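Alpha-amylase (Eubacterium rectale DSM 17629, PDB 6AZ5) probably binds starch and related alpha-glucans through the family 41 carbohydrate-binding module (CBM41) of this surface-anchored enzyme of a gut bacterium. Local coordinates at residues V23-W28 / Q54-A59; F5-Y10 / V67-R72; T18-V23 / D39-D44. All coordinates share one frame; numbering follows the deposited sequence.

Contact 1. Residues V23-W28 / Q54-A59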
loop_
_atom_site.group_PDB
_atom_site.type_symbol
_atom_site.label_atom_id
_atom_site.label_comp_id
_atom_site.label_asym_id
_atom_site.label_seq_id
_atom_site.Cartn_x
_atom_site.Cartn_y
_atom_site.Cartn_z
ATOM N N VAL A 23 -2.391 1.763 10.637
ATOM C CA VAL A 23 -1.438 1.633 9.532
ATOM C C VAL A 23 -1.975 2.348 8.297
ATOM O O VAL A 23 -3.111 2.102 7.883
ATOM C CB VAL A 23 -1.170 0.157 9.178
ATOM C CG1 VAL A 23 -0.051 0.045 8.155
ATOM C CG2 VAL A 23 -0.839 -0.641 10.425
ATOM N N ASP A 24 -1.179 3.242 7.717
ATOM C CA ASP A 24 -1.579 3.866 6.459
ATOM C C ASP A 24 -0.427 3.976 5.463
ATOM O O ASP A 24 0.666 3.444 5.678
ATOM C CB ASP A 24 -2.212 5.254 6.697
ATOM C CG ASP A 24 -1.247 6.276 7.309
ATOM O OD1 ASP A 24 -0.025 6.217 7.056
ATOM O OD2 ASP A 24 -1.728 7.172 8.040
ATOM N N LEU A 25 -0.714 4.648 4.357
ATOM C CA LEU A 25 0.280 5.000 3.363
ATOM C C LEU A 25 0.295 6.508 3.226
ATOM O O LEU A 25 -0.759 7.128 3.099
ATOM C CB LEU A 25 -0.031 4.367 2.004
ATOM C CG LEU A 25 -0.181 2.859 1.873
ATOM C CD1 LEU A 25 -0.573 2.507 0.438
ATOM C CD2 LEU A 25 1.112 2.147 2.288
ATOM N N TRP A 26 1.482 7.097 3.256
ATOM C CA TRP A 26 1.632 8.496 2.899
ATOM C C TRP A 26 1.992 8.562 1.421
ATOM O O TRP A 26 3.034 8.061 1.012
ATOM C CB TRP A 26 2.702 9.172 3.749
ATOM C CG TRP A 26 2.686 10.652 3.630
ATOM C CD1 TRP A 26 3.467 11.420 2.817
ATOM C CD2 TRP A 26 1.834 11.555 4.341
ATOM N NE1 TRP A 26 3.159 12.747 2.985
ATOM C CE2 TRP A 26 2.158 12.856 3.918
ATOM C CE3 TRP A 26 0.828 11.389 5.301
ATOM C CZ2 TRP A 26 1.512 13.986 4.415
ATOM C CZ3 TRP A 26 0.193 12.509 5.797
ATOM C CH2 TRP A 26 0.536 13.791 5.352
ATOM N N MET A 27 1.129 9.164 0.613
ATOM C CA MET A 27 1.327 9.115 -0.829
ATOM C C MET A 27 1.368 10.499 -1.452
ATOM O O MET A 27 0.776 11.443 -0.924
ATOM C CB MET A 27 0.226 8.273 -1.478
ATOM C CG MET A 27 -0.016 6.948 -0.784
ATOM S SD MET A 27 -1.317 5.972 -1.573
ATOM C CE MET A 27 -0.436 5.317 -2.990
ATOM N N TRP A 28 2.087 10.615 -2.566
ATOM C CA TRP A 28 2.175 11.871 -3.305
ATOM C C TRP A 28 2.343 11.635 -4.810
ATOM O O TRP A 28 2.641 10.520 -5.238
ATOM C CB TRP A 28 3.319 12.729 -2.767
ATOM C CG TRP A 28 4.690 12.133 -2.919
ATOM C CD1 TRP A 28 5.582 12.396 -3.912
ATOM C CD2 TRP A 28 5.335 11.196 -2.040
ATOM N NE1 TRP A 28 6.735 11.681 -3.716
ATOM C CE2 TRP A 28 6.612 10.940 -2.574
ATOM C CE3 TRP A 28 4.953 10.551 -0.862
ATOM C CZ2 TRP A 28 7.509 10.057 -1.973
ATOM C CZ3 TRP A 28 5.847 9.682 -0.263
ATOM C CH2 TRP A 28 7.110 9.439 -0.821
ATOM N N GLN A 54 -6.255 -2.115 0.837
ATOM C CA GLN A 54 -7.149 -0.994 0.595
ATOM C C GLN A 54 -7.239 -0.747 -0.903
ATOM O O GLN A 54 -6.380 -1.194 -1.665
ATOM C CB GLN A 54 -6.670 0.260 1.316
ATOM C CG GLN A 54 -5.339 0.795 0.826
ATOM C CD GLN A 54 -4.977 2.113 1.486
ATOM O OE1 GLN A 54 -5.744 3.075 1.444
ATOM N NE2 GLN A 54 -3.812 2.155 2.120
ATOM N N THR A 55 -8.286 -0.055 -1.330
ATOM C CA THR A 55 -8.397 0.335 -2.726
ATOM C C THR A 55 -8.179 1.834 -2.847
ATOM O O THR A 55 -8.492 2.596 -1.937
ATOM C CB THR A 55 -9.758 -0.035 -3.323
ATOM O OG1 THR A 55 -10.790 0.597 -2.561
ATOM C CG2 THR A 55 -9.963 -1.541 -3.299
ATOM N N ILE A 56 -7.623 2.256 -3.968
ATOM C CA ILE A 56 -7.286 3.653 -4.139
ATOM C C ILE A 56 -7.681 4.092 -5.540
ATOM O O ILE A 56 -7.419 3.397 -6.519
ATOM C CB ILE A 56 -5.787 3.891 -3.870
ATOM C CG1 ILE A 56 -5.520 3.800 -2.360
ATOM C CG2 ILE A 56 -5.358 5.237 -4.396
ATOM C CD1 ILE A 56 -4.064 3.855 -1.970
ATOM N N THR A 57 -8.355 5.232 -5.619
ATOM C CA THR A 57 -8.892 5.718 -6.877
ATOM C C THR A 57 -8.079 6.901 -7.372
ATOM O O THR A 57 -7.851 7.856 -6.629
ATOM C CB THR A 57 -10.368 6.141 -6.727
ATOM O OG1 THR A 57 -11.144 5.021 -6.288
ATOM C CG2 THR A 57 -10.921 6.655 -8.046
ATOM N N VAL A 58 -7.631 6.823 -8.622
ATOM C CA VAL A 58 -6.992 7.955 -9.282
ATOM C C VAL A 58 -7.768 8.337 -10.543
ATOM O O VAL A 58 -8.532 7.533 -11.079
ATOM C CB VAL A 58 -5.527 7.651 -9.652
ATOM C CG1 VAL A 58 -4.676 7.552 -8.402
ATOM C CG2 VAL A 58 -5.434 6.374 -10.470
ATOM N N ALA A 59 -7.584 9.572 -11.000
ATOM C CA ALA A 59 -8.152 10.004 -12.271
ATOM C C ALA A 59 -7.575 9.152 -13.395
ATOM O O ALA A 59 -6.431 8.694 -13.306
ATOM C CB ALA A 59 -7.867 11.475 -12.515
#
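M27 and I56 meet tip to tip in the protein interior, SD of M27 lying 3.5 Å from CD1 of I56, while L25 packs beside both Q54 and I56. The strand residues 24-28 and 54-58 run in nearly the same direction, 23° apart, with axes 10.4 Å from each other, a spacing that side chains bridge and backbones do not. They face each other across the interior of the beta-sandwich, as expected for a CBM41 module. I56 throws CG1 out anti to its carbonyl carbon (chi1 -73°) and keeps the chain extended, which carries CD1 across to the thioether. M27 bends at its last torsion (chi3 78°), so that CE as well as SD touches CD1 of I56, CE at 4.0 Å. L25, a buried residue, turns CD1 to within 3.7 Å of NE2 of Q54 and 4.5 Å of CD1 of I56. Q54 sets CG between its backbone N and carbonyl carbon and is extended beyond it; its NE2 meets CG and CD1 of L25, the two side chains crossing at a slant. I7 touches both L25 and Q54. Across the contact the chemistry is thus mainly apolar and undirected, held by shape and burial, with one amide whose N-H is satisfied by the backbone O of Y36 on a third strand, 35-44.

Contact 2. Residues F5-Y10 / V67-R72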
loop_
_atom_site.group_PDB
_atom_site.type_symbol
_atom_site.label_atom_id
_atom_site.label_comp_id
_atom_site.label_asym_id
_atom_site.label_seq_id
_atom_site.Cartn_x
_atom_site.Cartn_y
_atom_site.Cartn_z
ATOM N N PHE A 5 -7.220 0.880 -8.099
ATOM C CA PHE A 5 -6.350 -0.266 -7.903
ATOM C C PHE A 5 -6.348 -0.683 -6.438
ATOM O O PHE A 5 -6.718 0.087 -5.561
ATOM C CB PHE A 5 -4.924 0.031 -8.376
ATOM C CG PHE A 5 -4.267 1.187 -7.672
ATOM C CD1 PHE A 5 -4.406 2.482 -8.153
ATOM C CD2 PHE A 5 -3.487 0.978 -6.543
ATOM C CE1 PHE A 5 -3.793 3.548 -7.514
ATOM C CE2 PHE A 5 -2.874 2.040 -5.896
ATOM C CZ PHE A 5 -3.026 3.326 -6.383
ATOM N N THR A 6 -5.946 -1.921 -6.196
ATOM C CA THR A 6 -5.819 -2.442 -4.848
ATOM C C THR A 6 -4.345 -2.468 -4.476
ATOM O O THR A 6 -3.493 -2.759 -5.315
ATOM C CB THR A 6 -6.418 -3.858 -4.736
ATOM O OG1 THR A 6 -7.796 -3.823 -5.123
ATOM C CG2 THR A 6 -6.311 -4.382 -3.321
ATOM N N ILE A 7 -4.032 -2.146 -3.230
ATOM C CA ILE A 7 -2.662 -2.291 -2.772
ATOM C C ILE A 7 -2.607 -3.060 -1.454
ATOM O O ILE A 7 -3.266 -2.707 -0.471
ATOM C CB ILE A 7 -1.952 -0.914 -2.653
ATOM C CG1 ILE A 7 -0.597 -1.069 -1.970
ATOM C CG2 ILE A 7 -2.811 0.091 -1.914
ATOM C CD1 ILE A 7 0.341 0.088 -2.259
ATOM N N TYR A 8 -1.840 -4.147 -1.474
ATOM C CA TYR A 8 -1.590 -4.970 -0.298
ATOM C C TYR A 8 -0.288 -4.557 0.368
ATOM O O TYR A 8 0.678 -4.221 -0.319
ATOM C CB TYR A 8 -1.505 -6.451 -0.664
ATOM C CG TYR A 8 -2.728 -7.039 -1.326
ATOM C CD1 TYR A 8 -4.003 -6.611 -1.000
ATOM C CD2 TYR A 8 -2.599 -8.044 -2.277
ATOM C CE1 TYR A 8 -5.120 -7.168 -1.605
ATOM C CE2 TYR A 8 -3.705 -8.601 -2.888
ATOM C CZ TYR A 8 -4.962 -8.157 -2.553
ATOM O OH TYR A 8 -6.062 -8.711 -3.162
ATOM N N TYR A 9 -0.256 -4.603 1.699
ATOM C CA TYR A 9 0.956 -4.270 2.448
ATOM C C TYR A 9 1.274 -5.305 3.521
ATOM O O TYR A 9 0.405 -5.717 4.291
ATOM C CB TYR A 9 0.829 -2.886 3.087
ATOM C CG TYR A 9 1.932 -2.539 4.063
ATOM C CD1 TYR A 9 3.219 -2.253 3.619
ATOM C CD2 TYR A 9 1.684 -2.480 5.432
ATOM C CE1 TYR A 9 4.233 -1.929 4.511
ATOM C CE2 TYR A 9 2.689 -2.152 6.331
ATOM C CZ TYR A 9 3.962 -1.879 5.865
ATOM O OH TYR A 9 4.963 -1.556 6.755
ATOM N N TYR A 10 2.528 -5.731 3.567
ATOM C CA TYR A 10 2.935 -6.693 4.576
ATOM C C TYR A 10 4.091 -6.163 5.409
ATOM O O TYR A 10 5.058 -5.608 4.883
ATOM C CB TYR A 10 3.325 -8.030 3.940
ATOM C CG TYR A 10 3.848 -9.031 4.943
ATOM C CD1 TYR A 10 2.977 -9.806 5.697
ATOM C CD2 TYR A 10 5.215 -9.197 5.143
ATOM C CE1 TYR A 10 3.454 -10.720 6.624
ATOM C CE2 TYR A 10 5.701 -10.109 6.068
ATOM C CZ TYR A 10 4.817 -10.865 6.803
ATOM O OH TYR A 10 5.294 -11.773 7.721
ATOM N N VAL A 67 3.814 6.994 -8.717
ATOM C CA VAL A 67 3.356 7.378 -7.390
ATOM C C VAL A 67 4.473 7.245 -6.372
ATOM O O VAL A 67 5.164 6.231 -6.337
ATOM C CB VAL A 67 2.170 6.513 -6.936
ATOM C CG1 VAL A 67 1.872 6.732 -5.456
ATOM C CG2 VAL A 67 0.955 6.802 -7.793
ATOM N N GLY A 68 4.652 8.272 -5.548
ATOM C CA GLY A 68 5.566 8.189 -4.425
ATOM C C GLY A 68 4.787 7.806 -3.185
ATOM O O GLY A 68 3.687 8.309 -2.972
ATOM N N LEU A 69 5.342 6.916 -2.367
ATOM C CA LEU A 69 4.654 6.511 -1.155
ATOM C C LEU A 69 5.581 5.883 -0.122
ATOM O O LEU A 69 6.685 5.458 -0.435
ATOM C CB LEU A 69 3.529 5.523 -1.480
ATOM C CG LEU A 69 3.924 4.045 -1.543
ATOM C CD1 LEU A 69 2.690 3.171 -1.566
ATOM C CD2 LEU A 69 4.805 3.747 -2.751
ATOM N N LYS A 70 5.108 5.827 1.118
ATOM C CA LYS A 70 5.752 5.031 2.151
ATOM C C LYS A 70 4.735 4.655 3.225
ATOM O O LYS A 70 3.831 5.427 3.537
ATOM C CB LYS A 70 6.936 5.788 2.760
ATOM C CG LYS A 70 6.549 7.079 3.438
ATOM C CD LYS A 70 7.777 7.873 3.870
ATOM C CE LYS A 70 8.499 8.470 2.680
ATOM N NZ LYS A 70 9.509 9.485 3.096
ATOM N N ALA A 71 4.878 3.459 3.778
ATOM C CA ALA A 71 4.000 3.018 4.851
ATOM C C ALA A 71 4.289 3.779 6.152
ATOM O O ALA A 71 5.420 4.199 6.383
ATOM C CB ALA A 71 4.147 1.525 5.065
ATOM N N ARG A 72 3.261 3.970 6.980
ATOM C CA ARG A 72 3.425 4.523 8.329
ATOM C C ARG A 72 2.752 3.589 9.327
ATOM O O ARG A 72 1.642 3.114 9.083
ATOM C CB ARG A 72 2.848 5.933 8.426
ATOM C CG ARG A 72 3.495 6.919 7.481
ATOM C CD ARG A 72 3.074 8.342 7.797
ATOM N NE ARG A 72 1.623 8.453 7.891
ATOM C CZ ARG A 72 0.974 9.552 8.262
ATOM N NH1 ARG A 72 1.651 10.649 8.574
ATOM N NH2 ARG A 72 -0.354 9.549 8.323
#
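This is a buried apolar contact near the centre of the chain, in which I7 and Y9 of strand 3-10 face L69 and A71 of strand 66-72. Even at their nearest, the CA atoms of Y9 and A71 stand 8.3 Å apart, so the two strands are not paired edge to edge and only side chains meet. I7 and L69 reach toward each other end on, with the CD1 atoms of I7 and L69 3.9 Å apart. At the other pair CB of A71 sits 3.5 Å from both CE1 and CZ of Y9, and it meets the ring obliquely; the tyrosine hydroxyl is close as well, OH of Y9 being 3.6 Å from CB of A71. The ring gets there by standing opposite the backbone nitrogen of Y9 (chi1 171°), which stretches it toward the far strand. Such facing of alternate residues from two layers is the interior of a beta-sandwich, the fold of CBM41 modules: strand 3-10 pairs with 49-58 and 99-103, strand 66-72 with 24-29 and 88-91. The Y9 hydroxyl is also hydrogen-bonded to D104 and N11, so the hydroxyl end of the ring is held by polar partners and carries the A71 methyl too. The Y102 ring meets the Y9 ring with planes about 60° apart, and its hydroxyl is hydrogen-bonded to the backbone N of A71. With a leucine in place of Y9, D104 and N11 would probably lose their shared hydroxyl partner, and the A71 methyl much of its aromatic neighbour. L69 is further packed by L25 and M27, and I7 by L100.

Contact 3. Residues T18-V23 / D39-D44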
loop_
_atom_site.group_PDB
_atom_site.type_symbol
_atom_site.label_atom_id
_atom_site.label_comp_id
_atom_site.label_asym_id
_atom_site.label_seq_id
_atom_site.Cartn_x
_atom_site.Cartn_y
_atom_site.Cartn_z
ATOM N N THR A 18 -4.586 -6.074 15.478
ATOM C CA THR A 18 -4.518 -4.953 16.412
ATOM C C THR A 18 -4.264 -3.596 15.755
ATOM O O THR A 18 -4.815 -2.585 16.187
ATOM C CB THR A 18 -3.429 -5.182 17.487
ATOM O OG1 THR A 18 -3.204 -3.963 18.207
ATOM C CG2 THR A 18 -2.127 -5.612 16.855
ATOM N N ASP A 19 -3.439 -3.561 14.716
ATOM C CA ASP A 19 -3.012 -2.283 14.159
ATOM C C ASP A 19 -3.938 -1.740 13.069
ATOM O O ASP A 19 -3.611 -0.747 12.419
ATOM C CB ASP A 19 -1.589 -2.401 13.607
ATOM C CG ASP A 19 -0.590 -2.854 14.658
ATOM O OD1 ASP A 19 -0.229 -2.030 15.529
ATOM O OD2 ASP A 19 -0.163 -4.032 14.610
ATOM N N MET A 20 -5.084 -2.385 12.867
ATOM C CA MET A 20 -6.011 -1.972 11.816
ATOM C C MET A 20 -6.622 -0.620 12.145
ATOM O O MET A 20 -7.267 -0.464 13.180
ATOM C CB MET A 20 -7.115 -3.010 11.620
ATOM C CG MET A 20 -7.998 -2.757 10.405
ATOM S SD MET A 20 -7.087 -2.938 8.858
ATOM C CE MET A 20 -6.421 -4.587 9.059
ATOM N N GLY A 21 -6.417 0.353 11.262
ATOM C CA GLY A 21 -6.883 1.709 11.495
ATOM C C GLY A 21 -5.743 2.655 11.820
ATOM O O GLY A 21 -5.879 3.879 11.718
ATOM N N LYS A 22 -4.605 2.082 12.199
ATOM C CA LYS A 22 -3.433 2.875 12.542
ATOM C C LYS A 22 -2.370 2.820 11.441
ATOM O O LYS A 22 -1.543 3.720 11.324
ATOM C CB LYS A 22 -2.852 2.401 13.877
ATOM C CG LYS A 22 -3.914 2.237 14.959
ATOM C CD LYS A 22 -3.326 2.006 16.343
ATOM C CE LYS A 22 -4.438 1.818 17.365
ATOM N NZ LYS A 22 -3.942 1.851 18.764
ATOM N N VAL A 23 -2.391 1.763 10.637
ATOM C CA VAL A 23 -1.438 1.633 9.532
ATOM C C VAL A 23 -1.975 2.348 8.297
ATOM O O VAL A 23 -3.111 2.102 7.883
ATOM C CB VAL A 23 -1.170 0.157 9.178
ATOM C CG1 VAL A 23 -0.051 0.045 8.155
ATOM C CG2 VAL A 23 -0.839 -0.641 10.425
ATOM N N ASP A 39 -8.057 -0.613 5.447
ATOM C CA ASP A 39 -9.320 -0.907 6.104
ATOM C C ASP A 39 -9.792 -2.338 5.859
ATOM O O ASP A 39 -10.931 -2.680 6.166
ATOM C CB ASP A 39 -10.397 0.085 5.657
ATOM C CG ASP A 39 -10.516 0.200 4.142
ATOM O OD1 ASP A 39 -9.883 -0.590 3.412
ATOM O OD2 ASP A 39 -11.266 1.089 3.678
ATOM N N GLY A 40 -8.912 -3.174 5.320
ATOM C CA GLY A 40 -9.243 -4.565 5.074
ATOM C C GLY A 40 -8.026 -5.464 5.127
ATOM O O GLY A 40 -6.908 -4.998 5.330
ATOM N N THR A 41 -8.243 -6.766 4.963
ATOM C CA THR A 41 -7.136 -7.713 4.910
ATOM C C THR A 41 -7.269 -8.644 3.716
ATOM O O THR A 41 -8.358 -8.825 3.170
ATOM C CB THR A 41 -7.038 -8.588 6.183
ATOM O OG1 THR A 41 -8.135 -9.508 6.214
ATOM C CG2 THR A 41 -7.049 -7.733 7.439
ATOM N N TYR A 42 -6.149 -9.236 3.326
ATOM C CA TYR A 42 -6.141 -10.291 2.324
ATOM C C TYR A 42 -5.305 -11.459 2.819
ATOM O O TYR A 42 -4.117 -11.298 3.099
ATOM C CB TYR A 42 -5.593 -9.774 0.996
ATOM C CG TYR A 42 -5.183 -10.858 0.024
ATOM C CD1 TYR A 42 -6.130 -11.693 -0.555
ATOM C CD2 TYR A 42 -3.853 -11.031 -0.334
ATOM C CE1 TYR A 42 -5.762 -12.675 -1.454
ATOM C CE2 TYR A 42 -3.476 -12.012 -1.234
ATOM C CZ TYR A 42 -4.433 -12.829 -1.792
ATOM O OH TYR A 42 -4.063 -13.808 -2.687
ATOM N N TYR A 43 -5.913 -12.635 2.935
ATOM C CA TYR A 43 -5.142 -13.796 3.353
ATOM C C TYR A 43 -4.424 -14.434 2.175
ATOM O O TYR A 43 -5.049 -14.909 1.226
ATOM C CB TYR A 43 -6.009 -14.839 4.039
ATOM C CG TYR A 43 -5.179 -15.993 4.543
ATOM C CD1 TYR A 43 -4.243 -15.804 5.549
ATOM C CD2 TYR A 43 -5.305 -17.265 3.992
ATOM C CE1 TYR A 43 -3.466 -16.847 6.006
ATOM C CE2 TYR A 43 -4.533 -18.319 4.449
ATOM C CZ TYR A 43 -3.614 -18.101 5.455
ATOM O OH TYR A 43 -2.833 -19.136 5.918
ATOM N N ASP A 44 -3.099 -14.436 2.260
ATOM C CA ASP A 44 -2.231 -15.010 1.246
ATOM C C ASP A 44 -2.008 -16.489 1.537
ATOM O O ASP A 44 -1.080 -16.848 2.254
ATOM C CB ASP A 44 -0.905 -14.249 1.228
ATOM C CG ASP A 44 0.042 -14.715 0.145
ATOM O OD1 ASP A 44 -0.173 -15.795 -0.445
ATOM O OD2 ASP A 44 1.024 -13.985 -0.106
#
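M20 carries this contact almost alone, laying its thioether along the backbone of D39 and G40 and its terminal methyl on T41. CE of M20 is 3.6 Å from CG2 of T41 and 3.8 Å from O of G40, while SD of M20 comes 4.1 Å from the carbonyl carbon C of D39. The side chains of M20 and T41 cross at a slant, methyl against methyl. CG of M20 stands anti to the backbone N, and the chain then bends at chi2 (66°) and chi3 (55°), bringing CE onto T41. A step outward, F52 of the neighbouring strand 49-58 also touches M20, and T41 is flanked by T16 and T50. The strand surface is itself irregular here: D39 and G40 both face K53, a classic beta bulge. On the loop side M20 occupies the second position of a type II turn, closed by the bond from K22 N to O of D19 at 3.0 Å. G21 follows with a positive phi of 107°, where a side chain would jam against the carbonyl O of M20. The D19 carboxylate holds the entry of the turn to the backbone N of S15 within the loop, while backbone bonds of K22 and V23 tie its exit to N75 and F38. The contact therefore joins the loop before strand 24-29 to the strand 35-44 by soft van der Waals contact at the surface, probably positioned by the turn, the bulge and F52 and not by directed bonds between the two segments.

Contacts 1 and 2 belong to the buried interior of the sandwich, their centres about 7 Å apart, whereas contact 3 lies at the surface. Strands 24-29 and 66-72 are neighbours, as are 49-58 and 3-10, so contacts 1 and 2 bring the same two layers together from adjacent strands; between them D24 and R72 add a salt bridge on the side of the layer away from the core. Contact 3 shares V23 with contact 1, and its strand 35-44 pairs with both strands of that contact. Contact 2 is apolar and contact 1 nearly so, with one amide; contact 3 is van der Waals packing of a methionine on backbone and a threonine methyl.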